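Long-range contact in glypican-1 (Homo sapiens, PDB 4YWT), which carries heparan sulfate chains at the cell surface and through them binds collagen and takes part in Schwann cell myelination: residues D47-C61 and Y65-A77. The protein carries 3 engineered substitutions. Numbering follows the deposited sequence.
Sequences DVPQAEISGEHLRIC and YTCCTSEMEENLA
Glu73, buried in the first turn of helix 70-129, turns its carboxylate to three successive backbone N-H groups of the 47-61 loop. Arg59 N reaches OE1 of Glu73 at 3.1 Å on the syn side. OE2 of Glu73 takes two donors: Cys61 N, 2.9 Å away, lies nearly in line with the C-O bond, whereas Ile60 N approaches from above the carboxylate plane, 40° out of it. An extended chain, with CG anti to the backbone N (chi1 -154°), carries the group that far. Earlier in the loop, NE2 of His57 donates to Cys68 O at 2.6 Å, with the oxygen in the ring plane. CG2 of Thr66 packs against Gly55 CA and meets CD2 of Leu58 tip to tip. A single antiparallel bridge joins Ile53 N to Thr66 O and Thr66 N to Ile53 O, both 2.9 Å. Pro49 CD packs on Met72 SD at 3.7 Å.

At one margin the exposed Tyr65 still sets its ring edge close against Ile53 O. The Asp47 end is looser: Thr69 OG1 bonds Asp47 O only weakly, at 3.5 Å. There Asp47 OD1 and Glu71 OE1, both acceptors, lie 2.8 Å apart with carboxylate planes 85° apart, so one may be protonated. Three disulfides, Cys61-Cys255, Cys67-Cys31 and Cys68-Cys258, tie this end of the elongated glypican fold together. With three N-H donors around one buried carboxylate, Glu73 is probably ionised and holds the loop's backbone against the helix start.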
# COMPACT_ATOMS: atom_id res chain seq x y z
N ASP A 47 -39.04 -7.10 26.19
CA ASP A 47 -39.14 -7.95 25.01
C ASP A 47 -38.70 -9.39 25.30
O ASP A 47 -38.98 -10.29 24.51
CB ASP A 47 -38.31 -7.38 23.86
CG ASP A 47 -38.82 -6.04 23.38
OD1 ASP A 47 -40.05 -5.89 23.27
OD2 ASP A 47 -37.99 -5.16 23.07
N VAL A 48 -38.02 -9.59 26.42
CA VAL A 48 -37.51 -10.92 26.76
C VAL A 48 -38.55 -11.76 27.49
O VAL A 48 -39.03 -11.37 28.55
CB VAL A 48 -36.25 -10.83 27.63
CG1 VAL A 48 -35.77 -12.23 28.00
CG2 VAL A 48 -35.16 -10.06 26.91
N PRO A 49 -38.89 -12.92 26.91
CA PRO A 49 -39.81 -13.86 27.57
C PRO A 49 -39.27 -14.33 28.91
O PRO A 49 -38.08 -14.57 29.07
CB PRO A 49 -39.90 -15.02 26.57
CG PRO A 49 -38.72 -14.87 25.67
CD PRO A 49 -38.47 -13.40 25.59
N GLN A 50 -40.18 -14.43 29.87
CA GLN A 50 -39.88 -14.82 31.25
C GLN A 50 -39.16 -16.16 31.32
O GLN A 50 -38.18 -16.31 32.04
CB GLN A 50 -41.16 -14.87 32.09
CG GLN A 50 -42.40 -15.49 31.40
CD GLN A 50 -42.94 -14.67 30.24
OE1 GLN A 50 -43.07 -13.44 30.33
NE2 GLN A 50 -43.25 -15.33 29.13
N ALA A 51 -39.66 -17.14 30.56
CA ALA A 51 -39.00 -18.43 30.48
C ALA A 51 -38.83 -18.86 29.03
O ALA A 51 -39.25 -18.15 28.11
CB ALA A 51 -39.80 -19.48 31.25
N GLU A 52 -38.21 -20.01 28.83
CA GLU A 52 -37.93 -20.52 27.49
C GLU A 52 -39.22 -20.83 26.75
O GLU A 52 -40.06 -21.58 27.24
CB GLU A 52 -37.04 -21.76 27.59
CG GLU A 52 -36.44 -22.24 26.29
CD GLU A 52 -35.30 -23.22 26.53
OE1 GLU A 52 -35.38 -24.36 26.02
OE2 GLU A 52 -34.34 -22.85 27.23
N ILE A 53 -39.38 -20.26 25.56
CA ILE A 53 -40.61 -20.41 24.80
C ILE A 53 -40.40 -21.18 23.50
O ILE A 53 -39.29 -21.61 23.19
CB ILE A 53 -41.24 -19.04 24.46
CG1 ILE A 53 -40.34 -18.26 23.50
CG2 ILE A 53 -41.50 -18.24 25.73
CD1 ILE A 53 -40.98 -17.00 22.95
N SER A 54 -41.48 -21.35 22.74
CA SER A 54 -41.43 -22.08 21.47
C SER A 54 -40.80 -21.23 20.38
O SER A 54 -40.97 -20.01 20.34
CB SER A 54 -42.83 -22.53 21.06
OG SER A 54 -42.77 -23.58 20.11
N GLY A 55 -40.07 -21.88 19.48
CA GLY A 55 -39.24 -21.19 18.51
C GLY A 55 -39.78 -21.07 17.09
O GLY A 55 -39.00 -20.92 16.16
N GLU A 56 -41.09 -21.16 16.93
CA GLU A 56 -41.71 -21.09 15.60
C GLU A 56 -41.26 -19.88 14.79
O GLU A 56 -41.03 -19.97 13.59
CB GLU A 56 -43.25 -21.09 15.72
CG GLU A 56 -43.84 -19.81 16.31
CD GLU A 56 -45.08 -19.32 15.58
OE1 GLU A 56 -46.10 -20.04 15.55
OE2 GLU A 56 -45.01 -18.20 15.03
N HIS A 57 -41.12 -18.74 15.47
CA HIS A 57 -41.01 -17.45 14.81
C HIS A 57 -39.63 -17.16 14.23
O HIS A 57 -39.48 -16.25 13.41
CB HIS A 57 -41.39 -16.35 15.79
CG HIS A 57 -40.57 -16.36 17.04
ND1 HIS A 57 -40.70 -17.32 18.01
CD2 HIS A 57 -39.58 -15.53 17.46
CE1 HIS A 57 -39.84 -17.08 18.99
NE2 HIS A 57 -39.15 -16.00 18.68
N LEU A 58 -38.63 -17.92 14.67
CA LEU A 58 -37.25 -17.62 14.32
C LEU A 58 -37.04 -17.68 12.82
O LEU A 58 -37.29 -18.71 12.18
CB LEU A 58 -36.31 -18.60 15.02
CG LEU A 58 -36.53 -18.85 16.52
CD1 LEU A 58 -35.66 -20.00 17.00
CD2 LEU A 58 -36.25 -17.59 17.33
N ARG A 59 -36.57 -16.57 12.25
CA ARG A 59 -36.20 -16.52 10.84
C ARG A 59 -34.79 -17.03 10.59
O ARG A 59 -34.52 -17.65 9.57
CB ARG A 59 -36.36 -15.09 10.31
CG ARG A 59 -37.79 -14.58 10.33
CD ARG A 59 -38.64 -15.24 9.24
NE ARG A 59 -38.23 -14.86 7.89
CZ ARG A 59 -38.72 -15.39 6.77
NH1 ARG A 59 -39.64 -16.34 6.84
NH2 ARG A 59 -38.29 -14.97 5.59
N ILE A 60 -33.89 -16.76 11.54
CA ILE A 60 -32.47 -17.06 11.35
C ILE A 60 -32.00 -18.25 12.19
O ILE A 60 -31.60 -19.28 11.64
CB ILE A 60 -31.59 -15.84 11.68
CG1 ILE A 60 -32.01 -14.63 10.85
CG2 ILE A 60 -30.12 -16.16 11.45
CD1 ILE A 60 -31.61 -13.31 11.44
N CYS A 61 -32.02 -18.09 13.51
CA CYS A 61 -31.61 -19.15 14.42
C CYS A 61 -32.40 -20.43 14.17
O CYS A 61 -33.59 -20.36 13.87
CB CYS A 61 -31.77 -18.71 15.88
SG CYS A 61 -30.81 -17.24 16.33
N TYR A 65 -36.57 -24.46 21.04
CA TYR A 65 -37.00 -23.65 22.17
C TYR A 65 -36.00 -22.55 22.47
O TYR A 65 -34.80 -22.79 22.63
CB TYR A 65 -37.23 -24.54 23.39
CG TYR A 65 -38.48 -25.37 23.25
CD1 TYR A 65 -39.73 -24.78 23.28
CD2 TYR A 65 -38.40 -26.75 23.06
CE1 TYR A 65 -40.88 -25.53 23.14
CE2 TYR A 65 -39.55 -27.51 22.91
CZ TYR A 65 -40.78 -26.89 22.95
OH TYR A 65 -41.93 -27.64 22.81
N THR A 66 -36.50 -21.32 22.54
CA THR A 66 -35.65 -20.14 22.55
C THR A 66 -36.09 -19.08 23.57
O THR A 66 -37.26 -19.03 23.96
CB THR A 66 -35.61 -19.48 21.16
OG1 THR A 66 -34.88 -18.25 21.23
CG2 THR A 66 -37.03 -19.18 20.68
N CYS A 67 -35.14 -18.25 23.98
CA CYS A 67 -35.43 -17.10 24.83
C CYS A 67 -35.59 -15.83 24.01
O CYS A 67 -35.76 -14.75 24.56
CB CYS A 67 -34.32 -16.91 25.87
SG CYS A 67 -34.37 -18.12 27.21
N CYS A 68 -35.51 -15.97 22.69
CA CYS A 68 -35.57 -14.81 21.80
C CYS A 68 -36.92 -14.67 21.09
O CYS A 68 -37.49 -15.65 20.61
CB CYS A 68 -34.46 -14.90 20.75
SG CYS A 68 -32.79 -14.60 21.39
N THR A 69 -37.41 -13.44 21.04
CA THR A 69 -38.59 -13.13 20.24
C THR A 69 -38.15 -12.58 18.89
O THR A 69 -36.95 -12.48 18.62
CB THR A 69 -39.52 -12.11 20.94
OG1 THR A 69 -38.84 -10.86 21.08
CG2 THR A 69 -39.94 -12.63 22.31
N SER A 70 -39.10 -12.24 18.03
CA SER A 70 -38.80 -11.69 16.71
C SER A 70 -38.00 -10.40 16.82
O SER A 70 -36.96 -10.24 16.17
CB SER A 70 -40.09 -11.45 15.93
OG SER A 70 -39.81 -11.06 14.59
N GLU A 71 -38.48 -9.49 17.67
CA GLU A 71 -37.80 -8.23 17.92
C GLU A 71 -36.39 -8.47 18.45
O GLU A 71 -35.44 -7.79 18.05
CB GLU A 71 -38.60 -7.37 18.90
CG GLU A 71 -39.94 -6.90 18.36
CD GLU A 71 -40.87 -6.41 19.46
OE1 GLU A 71 -40.37 -5.91 20.49
OE2 GLU A 71 -42.10 -6.52 19.29
N MET A 72 -36.26 -9.44 19.35
CA MET A 72 -34.96 -9.81 19.91
C MET A 72 -34.01 -10.32 18.84
O MET A 72 -32.86 -9.88 18.76
CB MET A 72 -35.13 -10.86 21.00
CG MET A 72 -35.82 -10.37 22.26
SD MET A 72 -35.91 -11.64 23.53
CE MET A 72 -34.17 -11.98 23.79
N GLU A 73 -34.49 -11.24 18.01
CA GLU A 73 -33.68 -11.84 16.96
C GLU A 73 -33.21 -10.78 15.97
O GLU A 73 -32.03 -10.73 15.62
CB GLU A 73 -34.47 -12.93 16.22
CG GLU A 73 -33.60 -14.00 15.57
CD GLU A 73 -34.38 -14.86 14.59
OE1 GLU A 73 -35.42 -14.41 14.09
OE2 GLU A 73 -33.94 -16.01 14.33
N GLU A 74 -34.13 -9.92 15.54
CA GLU A 74 -33.81 -8.84 14.62
C GLU A 74 -32.78 -7.88 15.22
O GLU A 74 -31.77 -7.55 14.58
CB GLU A 74 -35.07 -8.07 14.22
CG GLU A 74 -36.00 -8.85 13.30
CD GLU A 74 -37.28 -8.08 12.98
OE1 GLU A 74 -37.57 -7.10 13.69
OE2 GLU A 74 -37.98 -8.47 12.02
N ASN A 75 -33.03 -7.45 16.45
CA ASN A 75 -32.13 -6.54 17.15
C ASN A 75 -30.72 -7.10 17.28
O ASN A 75 -29.74 -6.41 17.00
CB ASN A 75 -32.69 -6.21 18.54
CG ASN A 75 -33.80 -5.18 18.49
OD1 ASN A 75 -33.83 -4.32 17.62
ND2 ASN A 75 -34.73 -5.27 19.44
N LEU A 76 -30.63 -8.36 17.70
CA LEU A 76 -29.33 -9.02 17.85
C LEU A 76 -28.63 -9.19 16.51
O LEU A 76 -27.41 -9.10 16.42
CB LEU A 76 -29.50 -10.37 18.55
CG LEU A 76 -29.87 -10.31 20.03
CD1 LEU A 76 -30.13 -11.70 20.58
CD2 LEU A 76 -28.77 -9.61 20.82
N ALA A 77 -29.42 -9.44 15.46
CA ALA A 77 -28.88 -9.53 14.11
C ALA A 77 -28.22 -8.21 13.70
O ALA A 77 -27.05 -8.18 13.30
CB ALA A 77 -29.97 -9.91 13.12